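Local coordinates for protein endo-1,4-beta-xylanase I (Hypocrea jecorina, PDB 1XYN) that hydrolyses internal beta-1,4-xylosidic linkages in the main chain of xylan, releasing xylooligosaccharides and xylose as a secreted family 11 glycoside hydrolase, at residues Ser130-Ser134 with Gly135-Val139. Sequence-based numbering, arbitrary orientation.
Sequences SPRTS and GTVTV
Arg132 reaches forward over the strand that follows it and binds the backbone of Thr136: its NH2 donates to Thr136 O at 2.7 Å. The bond is short but bent, with an N-H...O angle of 137°. The nitrogen stands above the carbonyl plane, and the oxygen in turn is tilted from the guanidinium plane. Beside it, Arg132 NH1 donates a hydrogen bond to a water O 2.8 Å away that lies in plane at the guanidinium edge. The same water accepts a longer bond from Thr136 N, 3.3 Å, so one arginine serves both backbone polar groups of Thr136, one directly and one through solvent. Gly135 passes across one face of the guanidinium, its CA 3.7 Å from NH1. The backbone angles of Gly135 (phi 160°, psi -168°) are such that a beta carbon would hardly fit between NH1 and the carbonyl of Ser134. Farther along, Val137 CG2 comes within 3.9 Å of NH2.

The reach depends on the arginine's shape. CG sits between the backbone N and the carbonyl carbon, and from there the chain is fully extended to NE. A salt bridge from NE to Glu80 steadies the guanidinium, and probably offsets the nearby like charge of Arg128. A methionine in its place would probably leave Thr136 O without this donor, Glu80 without this positive partner and the water without its bond to NH1.

This is local packing round the bend between strands 119-128 and 135-137 of the family 11 beta-jelly roll. Strand 135-137 forms one border of the five-stranded antiparallel sheet, where Gly135 and Val137 pair by backbone hydrogen bonds with Phe50 and Ile48 of strand 48-56; Val137 packs on Phe50 and on Ile78 of strand 74-79, and an inverse gamma turn centred on Thr138 then leads toward helix 139-148.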
loop_
_atom_site.group_PDB
_atom_site.type_symbol
_atom_site.label_atom_id
_atom_site.label_comp_id
_atom_site.label_asym_id
_atom_site.label_seq_id
_atom_site.Cartn_x
_atom_site.Cartn_y
_atom_site.Cartn_z
ATOM N N SER A 130 -19.911 13.616 14.223
ATOM C CA SER A 130 -19.916 13.565 15.685
ATOM C C SER A 130 -19.462 12.165 16.093
ATOM O O SER A 130 -20.290 11.269 16.272
ATOM C CB SER A 130 -21.312 13.852 16.234
ATOM O OG SER A 130 -21.735 15.152 15.872
ATOM N N PRO A 131 -18.135 11.965 16.269
ATOM C CA PRO A 131 -17.525 10.688 16.647
ATOM C C PRO A 131 -18.131 10.025 17.878
ATOM O O PRO A 131 -18.463 10.701 18.862
ATOM C CB PRO A 131 -16.065 11.070 16.901
ATOM C CG PRO A 131 -15.854 12.242 16.020
ATOM C CD PRO A 131 -17.114 13.026 16.252
ATOM N N ARG A 132 -18.269 8.702 17.801
ATOM C CA ARG A 132 -18.808 7.886 18.888
ATOM C C ARG A 132 -18.117 6.526 18.890
ATOM O O ARG A 132 -17.462 6.143 17.918
ATOM C CB ARG A 132 -20.337 7.701 18.769
ATOM C CG ARG A 132 -20.793 7.078 17.458
ATOM C CD ARG A 132 -22.298 6.788 17.407
ATOM N NE ARG A 132 -22.627 6.142 16.138
ATOM C CZ ARG A 132 -23.834 5.723 15.768
ATOM N NH1 ARG A 132 -24.875 5.865 16.573
ATOM N NH2 ARG A 132 -24.001 5.181 14.571
ATOM N N THR A 133 -18.255 5.813 20.002
ATOM C CA THR A 133 -17.664 4.497 20.162
ATOM C C THR A 133 -18.727 3.438 20.453
ATOM O O THR A 133 -18.400 2.275 20.685
ATOM C CB THR A 133 -16.628 4.495 21.303
ATOM O OG1 THR A 133 -17.191 5.120 22.466
ATOM C CG2 THR A 133 -15.377 5.241 20.883
ATOM N N SER A 134 -19.997 3.843 20.407
ATOM C CA SER A 134 -21.132 2.948 20.677
ATOM C C SER A 134 -22.319 3.351 19.804
ATOM O O SER A 134 -22.635 4.539 19.703
ATOM C CB SER A 134 -21.563 3.069 22.147
ATOM O OG SER A 134 -20.454 3.032 23.032
ATOM N N GLY A 135 -22.979 2.380 19.181
ATOM C CA GLY A 135 -24.133 2.709 18.363
ATOM C C GLY A 135 -24.557 1.679 17.339
ATOM O O GLY A 135 -24.138 0.521 17.382
ATOM N N THR A 136 -25.448 2.100 16.449
ATOM C CA THR A 136 -25.957 1.260 15.372
ATOM C C THR A 136 -25.677 2.022 14.098
ATOM O O THR A 136 -25.780 3.248 14.072
ATOM C CB THR A 136 -27.478 1.064 15.462
ATOM O OG1 THR A 136 -27.810 0.452 16.709
ATOM C CG2 THR A 136 -27.981 0.190 14.313
ATOM N N VAL A 137 -25.316 1.294 13.051
ATOM C CA VAL A 137 -25.017 1.888 11.761
ATOM C C VAL A 137 -25.942 1.278 10.710
ATOM O O VAL A 137 -25.758 0.126 10.308
ATOM C CB VAL A 137 -23.534 1.629 11.358
ATOM C CG1 VAL A 137 -23.249 2.139 9.948
ATOM C CG2 VAL A 137 -22.608 2.290 12.338
ATOM N N THR A 138 -26.968 2.032 10.318
ATOM C CA THR A 138 -27.913 1.588 9.295
ATOM C C THR A 138 -27.171 1.692 7.954
ATOM O O THR A 138 -27.209 2.724 7.282
ATOM C CB THR A 138 -29.190 2.479 9.287
ATOM O OG1 THR A 138 -29.707 2.587 10.619
ATOM C CG2 THR A 138 -30.264 1.868 8.420
ATOM N N VAL A 139 -26.471 0.623 7.587
ATOM C CA VAL A 139 -25.686 0.593 6.358
ATOM C C VAL A 139 -26.385 0.956 5.045
ATOM O O VAL A 139 -25.742 1.494 4.137
ATOM C CB VAL A 139 -24.940 -0.757 6.196
ATOM C CG1 VAL A 139 -23.863 -0.888 7.260
ATOM C CG2 VAL A 139 -25.909 -1.913 6.290
HETATM O O HOH W 1 -27.384 4.708 16.674
#